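Proline dehydrogenase (Bradyrhizobium diazoefficiens USDA 110, PDB 4Q71) probably oxidises proline to glutamate in two steps, pairing an FAD-dependent proline dehydrogenase with an NAD-dependent aldehyde dehydrogenase in one chain. Local coordinates at residues E20-L25 with K369-L374; Q188-S193 with D232-S237; A766-A771 with L916-H921. The protein carries 1 engineered substitution. All blocks are in the same frame, centred on the assembly; numbering follows the deposited sequence.

Contact 1: E20-L25 with K369-L374; sequences EIAARL and KAMTDL. With FAD (flavin-adenine dinucleotide), chain C; SO4 (sulfate ion), chain E.
Met-371 reaches from helix 369-384, in the FAD-binding proline dehydrogenase barrel, to Ala-22 and its neighbours on helix 18-28 near the N-terminus. The two short helical segments cross at 49° with axes 11.2 Å apart, a spacing filled mainly by side chains.

Apolar contacts make up the whole interface. The Met-371 chain is bent at both chi2 (-67°) and chi3 (-66°), which turns its methyl toward helix 18-28 so that CE sits 3.8 Å from Ala-22 CB. Ile-21 CG2 and Leu-25 CD1 each come within 4.2 Å of that same Met-371 CE, so one methyl meets three residues. One turn on, Leu-374 CD1 touches Leu-25 CB at 3.9 Å.

Polar bonds lie on other sides of helix 369-384. At its N-terminus a sulfate, probably from the crystallisation liquor, accepts from Ala-370 N. Lys-369, Asp-373 and Thr-372 serve the cofactor side. Lys-369 NZ is shared between Asp-373 OD2, in a salt bridge of 2.6 Å through the syn lone pair, and FAD phosphate oxygen O2A; Asp-373 OD1 pairs in turn with Lys-344, another FAD-binding residue. Thr-372 CB points away from helix 18-28, and Thr-372 OG1 donates to adenine N3A of FAD at 2.8 Å.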
loop_
_atom_site.group_PDB
_atom_site.type_symbol
_atom_site.label_atom_id
_atom_site.label_comp_id
_atom_site.label_asym_id
_atom_site.label_seq_id
_atom_site.Cartn_x
_atom_site.Cartn_y
_atom_site.Cartn_z
ATOM N N GLU A 20 7.740 28.054 -20.328
ATOM C CA GLU A 20 7.665 29.017 -21.427
ATOM C C GLU A 20 8.975 29.082 -22.217
ATOM O O GLU A 20 8.965 29.253 -23.443
ATOM C CB GLU A 20 7.306 30.422 -20.909
ATOM C CG GLU A 20 5.894 30.558 -20.360
ATOM N N ILE A 21 10.100 28.984 -21.509
ATOM C CA ILE A 21 11.418 28.995 -22.150
ATOM C C ILE A 21 11.629 27.696 -22.924
ATOM O O ILE A 21 12.094 27.705 -24.067
ATOM C CB ILE A 21 12.563 29.202 -21.114
ATOM C CG1 ILE A 21 12.476 30.609 -20.504
ATOM C CG2 ILE A 21 13.929 29.017 -21.768
ATOM C CD1 ILE A 21 13.313 30.803 -19.246
ATOM N N ALA A 22 11.270 26.578 -22.302
ATOM C CA ALA A 22 11.371 25.280 -22.950
ATOM C C ALA A 22 10.496 25.206 -24.208
ATOM O O ALA A 22 10.808 24.475 -25.155
ATOM C CB ALA A 22 10.976 24.197 -21.981
ATOM N N ALA A 23 9.410 25.974 -24.217
ATOM C CA ALA A 23 8.476 25.952 -25.335
ATOM C C ALA A 23 9.120 26.543 -26.582
ATOM O O ALA A 23 8.764 26.183 -27.705
ATOM C CB ALA A 23 7.177 26.703 -24.972
ATOM N N ARG A 24 10.059 27.463 -26.386
ATOM C CA ARG A 24 10.774 28.047 -27.514
ATOM C C ARG A 24 12.039 27.240 -27.837
ATOM O O ARG A 24 12.339 27.006 -29.009
ATOM C CB ARG A 24 11.107 29.519 -27.247
ATOM N N LEU A 25 12.746 26.776 -26.803
ATOM C CA LEU A 25 14.024 26.073 -26.988
ATOM C C LEU A 25 13.896 24.673 -27.592
ATOM O O LEU A 25 14.765 24.250 -28.347
ATOM C CB LEU A 25 14.787 25.957 -25.662
ATOM C CG LEU A 25 15.209 27.228 -24.914
ATOM C CD1 LEU A 25 16.037 26.844 -23.703
ATOM C CD2 LEU A 25 15.983 28.190 -25.812
ATOM N N LYS A 369 19.465 19.909 -15.554
ATOM C CA LYS A 369 20.743 20.006 -16.225
ATOM C C LYS A 369 20.549 20.093 -17.733
ATOM O O LYS A 369 21.241 20.857 -18.434
ATOM C CB LYS A 369 21.595 18.777 -15.866
ATOM C CG LYS A 369 23.115 18.961 -15.976
ATOM C CD LYS A 369 23.581 18.695 -17.391
ATOM C CE LYS A 369 25.088 18.582 -17.490
ATOM N NZ LYS A 369 25.480 18.426 -18.942
ATOM N N ALA A 370 19.585 19.327 -18.234
ATOM C CA ALA A 370 19.342 19.275 -19.668
ATOM C C ALA A 370 18.836 20.605 -20.184
ATOM O O ALA A 370 19.011 20.905 -21.366
ATOM C CB ALA A 370 18.359 18.164 -20.024
ATOM N N MET A 371 18.195 21.394 -19.321
ATOM C CA MET A 371 17.764 22.748 -19.713
ATOM C C MET A 371 18.963 23.680 -19.848
ATOM O O MET A 371 19.013 24.527 -20.742
ATOM C CB MET A 371 16.718 23.327 -18.743
ATOM C CG MET A 371 15.287 22.762 -18.935
ATOM S SD MET A 371 14.540 23.257 -20.511
ATOM C CE MET A 371 14.354 25.048 -20.357
ATOM N N THR A 372 19.939 23.533 -18.966
ATOM C CA THR A 372 21.168 24.323 -19.126
ATOM C C THR A 372 21.845 23.977 -20.437
ATOM O O THR A 372 22.248 24.871 -21.195
ATOM C CB THR A 372 22.140 24.123 -17.952
ATOM O OG1 THR A 372 21.620 24.800 -16.803
ATOM C CG2 THR A 372 23.528 24.680 -18.282
ATOM N N ASP A 373 21.945 22.677 -20.704
ATOM C CA ASP A 373 22.564 22.192 -21.938
ATOM C C ASP A 373 21.836 22.714 -23.169
ATOM O O ASP A 373 22.481 23.107 -24.137
ATOM C CB ASP A 373 22.657 20.655 -21.978
ATOM C CG ASP A 373 23.779 20.094 -21.095
ATOM O OD1 ASP A 373 24.678 20.858 -20.654
ATOM O OD2 ASP A 373 23.777 18.864 -20.848
ATOM N N LEU A 374 20.505 22.730 -23.127
ATOM C CA LEU A 374 19.709 23.299 -24.209
ATOM C C LEU A 374 19.994 24.781 -24.411
ATOM O O LEU A 374 20.196 25.251 -25.539
ATOM C CB LEU A 374 18.212 23.194 -23.914
ATOM C CG LEU A 374 17.378 22.048 -24.460
ATOM C CD1 LEU A 374 15.935 22.490 -24.432
ATOM C CD2 LEU A 374 17.808 21.722 -25.866
HETATM P PA FAD C . 28.831 19.705 -17.829
HETATM O O1A FAD C . 29.115 18.389 -17.008
HETATM O O2A FAD C . 28.280 19.567 -19.156
HETATM O O5B FAD C . 27.841 20.690 -17.295
HETATM C C5B FAD C . 27.700 20.918 -15.890
HETATM C C4B FAD C . 26.960 22.232 -15.607
HETATM O O4B FAD C . 25.582 22.059 -15.688
HETATM C C3B FAD C . 27.186 22.803 -14.238
HETATM O O3B FAD C . 28.401 23.448 -14.078
HETATM C C2B FAD C . 26.012 23.708 -14.071
HETATM O O2B FAD C . 26.224 24.966 -14.623
HETATM C C1B FAD C . 24.951 22.968 -14.821
HETATM N N9A FAD C . 24.033 22.186 -14.033
HETATM C C8A FAD C . 24.331 21.083 -13.242
HETATM N N7A FAD C . 23.205 20.602 -12.693
HETATM C C5A FAD C . 22.118 21.368 -13.104
HETATM C C6A FAD C . 20.752 21.354 -12.870
HETATM N N6A FAD C . 20.143 20.374 -12.005
HETATM N N1A FAD C . 19.957 22.270 -13.446
HETATM C C2A FAD C . 20.450 23.213 -14.270
HETATM N N3A FAD C . 21.780 23.240 -14.525
HETATM C C4A FAD C . 22.627 22.372 -13.971
HETATM N N1 FAD C . 31.297 29.669 -14.759
HETATM C C2 FAD C . 30.828 30.857 -14.096
HETATM O O2 FAD C . 29.666 30.790 -13.383
HETATM N N3 FAD C . 31.506 32.056 -14.258
HETATM C C4 FAD C . 32.707 32.080 -14.950
HETATM O O4 FAD C . 33.334 33.270 -15.164
HETATM C C4X FAD C . 33.279 30.845 -15.550
HETATM N N5 FAD C . 34.492 30.828 -16.226
HETATM C C5X FAD C . 34.955 29.639 -16.763
HETATM C C6 FAD C . 36.192 29.654 -17.432
HETATM C C7 FAD C . 36.675 28.470 -17.991
HETATM C C7M FAD C . 38.003 28.513 -18.695
HETATM C C8 FAD C . 35.954 27.281 -17.910
HETATM C C8M FAD C . 36.501 26.023 -18.526
HETATM C C9 FAD C . 34.718 27.258 -17.247
HETATM C C9A FAD C . 34.217 28.437 -16.663
HETATM N N10 FAD C . 32.956 28.435 -15.974
HETATM C C10 FAD C . 32.498 29.642 -15.430
HETATM C "C1'" FAD C . 32.053 27.254 -15.870
HETATM C "C2'" FAD C . 32.260 26.349 -14.689
HETATM O "O2'" FAD C . 33.545 26.553 -14.240
HETATM C "C3'" FAD C . 32.101 24.904 -15.175
HETATM O "O3'" FAD C . 33.318 24.575 -15.717
HETATM C "C4'" FAD C . 31.049 24.653 -16.249
HETATM O "O4'" FAD C . 29.798 25.120 -15.867
HETATM C "C5'" FAD C . 30.998 23.173 -16.642
HETATM O "O5'" FAD C . 30.200 23.000 -17.802
HETATM P P FAD C . 30.429 21.855 -18.910
HETATM O O1P FAD C . 29.913 22.039 -20.379
HETATM O O2P FAD C . 31.975 21.653 -18.709
HETATM O O3P FAD C . 30.082 20.493 -18.063
HETATM S S SO4 E . 18.131 15.952 -16.367
HETATM O O1 SO4 E . 17.548 14.924 -17.230
HETATM O O2 SO4 E . 17.378 16.025 -15.113
HETATM O O3 SO4 E . 19.530 15.604 -16.127
HETATM O O4 SO4 E . 18.047 17.250 -17.026
#

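Contact 2: Q188-S193 with D232-S237; sequences QKTRYS and DRPGIS
Ser-193 meets Gly-235 where two neighbouring parallel strands of the proline dehydrogenase beta/alpha barrel, 193-196 and 235-238, begin side by side; Ser-193 CA and Gly-235 CA are 4.7 Å apart. The 38 residues between the two segments include helix 204-222, so the strands are joined by a beta-alpha-beta crossover.

Followed outward, the Ser-193 side chain starts with CB directed at the neighbouring strand, 3.1 Å from Gly-235 O and 3.4 Å from Gly-235 N. Its OG lies anti to the carbonyl carbon (chi1 -65°), a rotation that sets the oxygen in front of the backbone amide of the next strand. There OG accepts from Gly-235 N at 2.7 Å, with an N-H...O angle of 160°, a short and fairly straight bond. The same OG also approaches Pro-234 CA at 3.6 Å and has a second polar partner in Arg-441 NH1, which also bonds Arg-233 O. Thus the buried hydroxyl links the starts of both strands to strand 440-448. Without the hydroxyl, as with an alanine here, the Gly-235 amide would probably lose this acceptor and Arg-441 one of the bonds that position it.

Before the strand, packing replaces polar contact. Thr-190 crosses the Pro-234 ring at a slant, and Ile-221 of helix 204-222 touches both side chains. The branch that makes the contact is the methyl: Thr-190 CG2 rests 3.9 Å from Pro-234 CG.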
loop_
_atom_site.group_PDB
_atom_site.type_symbol
_atom_site.label_atom_id
_atom_site.label_comp_id
_atom_site.label_asym_id
_atom_site.label_seq_id
_atom_site.Cartn_x
_atom_site.Cartn_y
_atom_site.Cartn_z
ATOM N N GLN A 188 60.348 32.433 -24.860
ATOM C CA GLN A 188 59.144 31.729 -25.314
ATOM C C GLN A 188 57.822 32.352 -24.826
ATOM O O GLN A 188 57.801 33.154 -23.881
ATOM C CB GLN A 188 59.204 30.250 -24.922
ATOM C CG GLN A 188 60.416 29.522 -25.459
ATOM C CD GLN A 188 60.221 28.020 -25.478
ATOM O OE1 GLN A 188 59.147 27.520 -25.140
ATOM N NE2 GLN A 188 61.257 27.290 -25.885
ATOM N N LYS A 189 56.730 31.993 -25.504
ATOM C CA LYS A 189 55.380 32.404 -25.112
ATOM C C LYS A 189 54.772 31.388 -24.161
ATOM O O LYS A 189 55.080 30.195 -24.247
ATOM C CB LYS A 189 54.476 32.523 -26.346
ATOM N N THR A 190 53.906 31.857 -23.259
ATOM C CA THR A 190 53.189 30.955 -22.352
ATOM C C THR A 190 52.119 30.203 -23.146
ATOM O O THR A 190 51.386 30.798 -23.946
ATOM C CB THR A 190 52.586 31.679 -21.097
ATOM O OG1 THR A 190 52.023 30.714 -20.194
ATOM C CG2 THR A 190 51.504 32.684 -21.498
ATOM N N ARG A 191 52.045 28.891 -22.945
ATOM C CA ARG A 191 51.046 28.096 -23.650
ATOM C C ARG A 191 49.714 28.129 -22.895
ATOM O O ARG A 191 48.826 27.322 -23.168
ATOM C CB ARG A 191 51.530 26.652 -23.841
ATOM N N TYR A 192 49.577 29.062 -21.951
ATOM C CA TYR A 192 48.384 29.129 -21.107
ATOM C C TYR A 192 47.890 30.538 -20.806
ATOM O O TYR A 192 48.673 31.458 -20.594
ATOM C CB TYR A 192 48.618 28.376 -19.788
ATOM C CG TYR A 192 49.141 26.971 -19.988
ATOM C CD1 TYR A 192 48.288 25.937 -20.341
ATOM C CD2 TYR A 192 50.494 26.682 -19.826
ATOM C CE1 TYR A 192 48.764 24.641 -20.535
ATOM C CE2 TYR A 192 50.982 25.391 -20.017
ATOM C CZ TYR A 192 50.109 24.377 -20.369
ATOM O OH TYR A 192 50.580 23.100 -20.558
ATOM N N SER A 193 46.578 30.714 -20.789
ATOM C CA SER A 193 46.029 31.934 -20.230
ATOM C C SER A 193 45.851 31.729 -18.708
ATOM O O SER A 193 45.865 30.582 -18.217
ATOM C CB SER A 193 44.711 32.286 -20.921
ATOM O OG SER A 193 44.938 32.581 -22.291
ATOM N N ASP A 232 45.066 34.881 -31.150
ATOM C CA ASP A 232 46.198 34.027 -30.788
ATOM C C ASP A 232 47.184 34.708 -29.836
ATOM O O ASP A 232 48.393 34.750 -30.095
ATOM C CB ASP A 232 46.913 33.528 -32.057
ATOM C CG ASP A 232 47.753 32.279 -31.813
ATOM O OD1 ASP A 232 47.535 31.572 -30.794
ATOM O OD2 ASP A 232 48.639 32.001 -32.651
ATOM N N ARG A 233 46.647 35.279 -28.762
ATOM C CA ARG A 233 47.423 35.867 -27.669
ATOM C C ARG A 233 46.806 35.433 -26.335
ATOM O O ARG A 233 45.626 35.107 -26.288
ATOM C CB ARG A 233 47.435 37.401 -27.782
ATOM C CG ARG A 233 48.100 37.906 -29.059
ATOM C CD ARG A 233 48.124 39.423 -29.154
ATOM N NE ARG A 233 49.064 40.068 -28.231
ATOM C CZ ARG A 233 50.391 40.055 -28.375
ATOM N NH1 ARG A 233 51.174 40.701 -27.511
ATOM N NH2 ARG A 233 50.940 39.406 -29.395
ATOM N N PRO A 234 47.603 35.427 -25.253
ATOM C CA PRO A 234 47.082 34.909 -23.982
ATOM C C PRO A 234 46.037 35.826 -23.385
ATOM O O PRO A 234 45.947 37.015 -23.732
ATOM C CB PRO A 234 48.317 34.893 -23.063
ATOM C CG PRO A 234 49.517 35.010 -23.985
ATOM C CD PRO A 234 49.017 35.840 -25.144
ATOM N N GLY A 235 45.239 35.257 -22.494
ATOM C CA GLY A 235 44.243 36.016 -21.772
ATOM C C GLY A 235 44.420 35.966 -20.261
ATOM O O GLY A 235 45.184 35.151 -19.705
ATOM N N ILE A 236 43.699 36.849 -19.592
ATOM C CA ILE A 236 43.637 36.825 -18.151
ATOM C C ILE A 236 42.183 36.940 -17.731
ATOM O O ILE A 236 41.414 37.708 -18.319
ATOM C CB ILE A 236 44.505 37.957 -17.511
ATOM C CG1 ILE A 236 44.546 37.818 -15.990
ATOM C CG2 ILE A 236 43.999 39.353 -17.917
ATOM C CD1 ILE A 236 45.500 38.820 -15.316
ATOM N N SER A 237 41.802 36.156 -16.727
ATOM C CA SER A 237 40.458 36.223 -16.167
ATOM C C SER A 237 40.467 36.999 -14.865
ATOM O O SER A 237 41.351 36.799 -14.011
ATOM C CB SER A 237 39.883 34.824 -15.910
ATOM O OG SER A 237 39.372 34.262 -17.097
#

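Contact 3: A766-A771 with L916-H921; sequences AMIADA and LTLGVH
Met-767 lies against the His-921 ring on one face of two adjacent parallel strands, whose axes differ by 10°. CG anti to the backbone N (chi1 173°) and an extended chi2 carry Met-767 SD to 4.0 Å from the His-921 ring centroid, 48° off the ring normal. The bend at chi3 then turns Met-767 CE to 3.4 Å from His-921 NE2, completing an oblique Met-aromatic contact. Gly-919 lies directly opposite Met-767, and a beta carbon there would fall about 3.1 Å from Met-767 CE, so the absent side chain leaves the methionine its path.

On the other face Leu-918 CD1 leans over the neighbouring strand to within 4.2 Å of Ala-766 CB and 4.5 Å of Ile-768 CG1.

Backbone bonds fix this register. Gly-919 N, Ile-768 N, His-921 N and Asp-770 N donate across in turn, His-921 N to Ile-768 O being the shortest at 2.7 Å. At the N-terminal end of the pair a water accepts from Ala-766 N and donates to Thr-917 O.

Both strands are interior members of the aldehyde dehydrogenase domain's mixed sheet. Strand 765-769 has 797-803 at its other edge, and 917-921 has 939-942. Helices 902-911 and 925-934 pack on the face of Ile-768 and Leu-918.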
loop_
_atom_site.group_PDB
_atom_site.type_symbol
_atom_site.label_atom_id
_atom_site.label_comp_id
_atom_site.label_asym_id
_atom_site.label_seq_id
_atom_site.Cartn_x
_atom_site.Cartn_y
_atom_site.Cartn_z
ATOM N N ALA A 766 29.116 32.785 21.809
ATOM C CA ALA A 766 30.472 32.590 21.329
ATOM C C ALA A 766 30.473 31.972 19.951
ATOM O O ALA A 766 29.474 31.406 19.501
ATOM C CB ALA A 766 31.280 31.723 22.288
ATOM N N MET A 767 31.620 32.077 19.298
ATOM C CA MET A 767 31.907 31.343 18.079
ATOM C C MET A 767 33.320 30.744 18.166
ATOM O O MET A 767 34.242 31.389 18.674
ATOM C CB MET A 767 31.781 32.249 16.858
ATOM C CG MET A 767 32.241 31.560 15.585
ATOM S SD MET A 767 32.201 32.675 14.183
ATOM C CE MET A 767 30.434 33.046 14.038
ATOM N N ILE A 768 33.473 29.506 17.699
ATOM C CA ILE A 768 34.775 28.826 17.672
ATOM C C ILE A 768 35.188 28.568 16.229
ATOM O O ILE A 768 34.450 27.937 15.462
ATOM C CB ILE A 768 34.739 27.483 18.440
ATOM C CG1 ILE A 768 34.211 27.688 19.865
ATOM C CG2 ILE A 768 36.127 26.823 18.481
ATOM C CD1 ILE A 768 34.055 26.380 20.662
ATOM N N ALA A 769 36.334 29.111 15.834
ATOM C CA ALA A 769 36.848 28.903 14.475
ATOM C C ALA A 769 38.222 28.246 14.531
ATOM O O ALA A 769 39.129 28.805 15.151
ATOM C CB ALA A 769 36.924 30.260 13.704
ATOM N N ASP A 770 38.394 27.090 13.882
ATOM C CA ASP A 770 39.729 26.459 13.817
ATOM C C ASP A 770 40.472 26.751 12.502
ATOM O O ASP A 770 39.958 27.486 11.654
ATOM C CB ASP A 770 39.676 24.945 14.170
ATOM C CG ASP A 770 39.076 24.065 13.063
ATOM O OD1 ASP A 770 39.037 24.443 11.873
ATOM O OD2 ASP A 770 38.632 22.943 13.397
ATOM N N ALA A 771 41.669 26.193 12.322
ATOM C CA ALA A 771 42.485 26.572 11.166
ATOM C C ALA A 771 42.069 25.895 9.873
ATOM O O ALA A 771 42.665 26.157 8.815
ATOM C CB ALA A 771 43.962 26.331 11.433
ATOM N N LEU A 916 22.617 30.536 24.658
ATOM C CA LEU A 916 21.683 30.852 23.579
ATOM C C LEU A 916 22.166 30.319 22.224
ATOM O O LEU A 916 21.686 29.286 21.750
ATOM C CB LEU A 916 21.400 32.357 23.534
ATOM C CG LEU A 916 20.308 32.830 22.568
ATOM C CD1 LEU A 916 19.003 32.030 22.748
ATOM C CD2 LEU A 916 20.042 34.304 22.814
ATOM N N THR A 917 23.118 31.006 21.601
ATOM C CA THR A 917 23.668 30.525 20.332
ATOM C C THR A 917 25.175 30.248 20.415
ATOM O O THR A 917 25.914 30.870 21.201
ATOM C CB THR A 917 23.420 31.512 19.162
ATOM O OG1 THR A 917 23.949 32.803 19.508
ATOM C CG2 THR A 917 21.947 31.645 18.877
ATOM N N LEU A 918 25.622 29.332 19.563
ATOM C CA LEU A 918 27.028 29.017 19.430
ATOM C C LEU A 918 27.364 28.768 17.965
ATOM O O LEU A 918 26.672 27.999 17.285
ATOM C CB LEU A 918 27.386 27.778 20.257
ATOM C CG LEU A 918 28.816 27.294 19.977
ATOM C CD1 LEU A 918 29.826 28.158 20.731
ATOM C CD2 LEU A 918 28.993 25.832 20.335
ATOM N N GLY A 919 28.414 29.430 17.477
ATOM C CA GLY A 919 28.915 29.169 16.134
ATOM C C GLY A 919 30.149 28.268 16.143
ATOM O O GLY A 919 30.997 28.397 17.024
ATOM N N VAL A 920 30.254 27.372 15.160
ATOM C CA VAL A 920 31.395 26.466 15.035
ATOM C C VAL A 920 31.864 26.443 13.586
ATOM O O VAL A 920 31.074 26.127 12.683
ATOM C CB VAL A 920 31.049 24.998 15.425
ATOM C CG1 VAL A 920 32.304 24.111 15.341
ATOM C CG2 VAL A 920 30.436 24.926 16.807
ATOM N N HIS A 921 33.141 26.758 13.362
ATOM C CA HIS A 921 33.671 26.842 12.000
ATOM C C HIS A 921 34.886 25.946 11.835
ATOM O O HIS A 921 35.935 26.174 12.440
ATOM C CB HIS A 921 33.949 28.303 11.627
ATOM C CG HIS A 921 32.708 29.138 11.613
ATOM N ND1 HIS A 921 32.057 29.482 10.446
ATOM C CD2 HIS A 921 31.943 29.607 12.629
ATOM C CE1 HIS A 921 30.965 30.166 10.743
ATOM N NE2 HIS A 921 30.874 30.258 12.059
HETATM O O HOH W 1 27.917 30.515 22.985
#

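How the contacts relate
All three contacts are largely buried, though not equally: all ten touching residues of contact 3 are buried, against three of five in contact 1 and three of five in contact 2, the others being partly exposed. Their centres lie about 27, 35 and 17 Å from the chain's centre, in numerical order. Contacts 1 and 2 share the proline dehydrogenase barrel but no element: one packs an N-terminal helix on a barrel helix, the other joins two barrel strands. Contact 3 belongs to the aldehyde dehydrogenase part. Correspondingly, contact 1 is purely apolar across its segments, contact 2 combines one side-chain-to-backbone bond with apolar packing, and contact 3 has four direct backbone bonds plus side-chain packing.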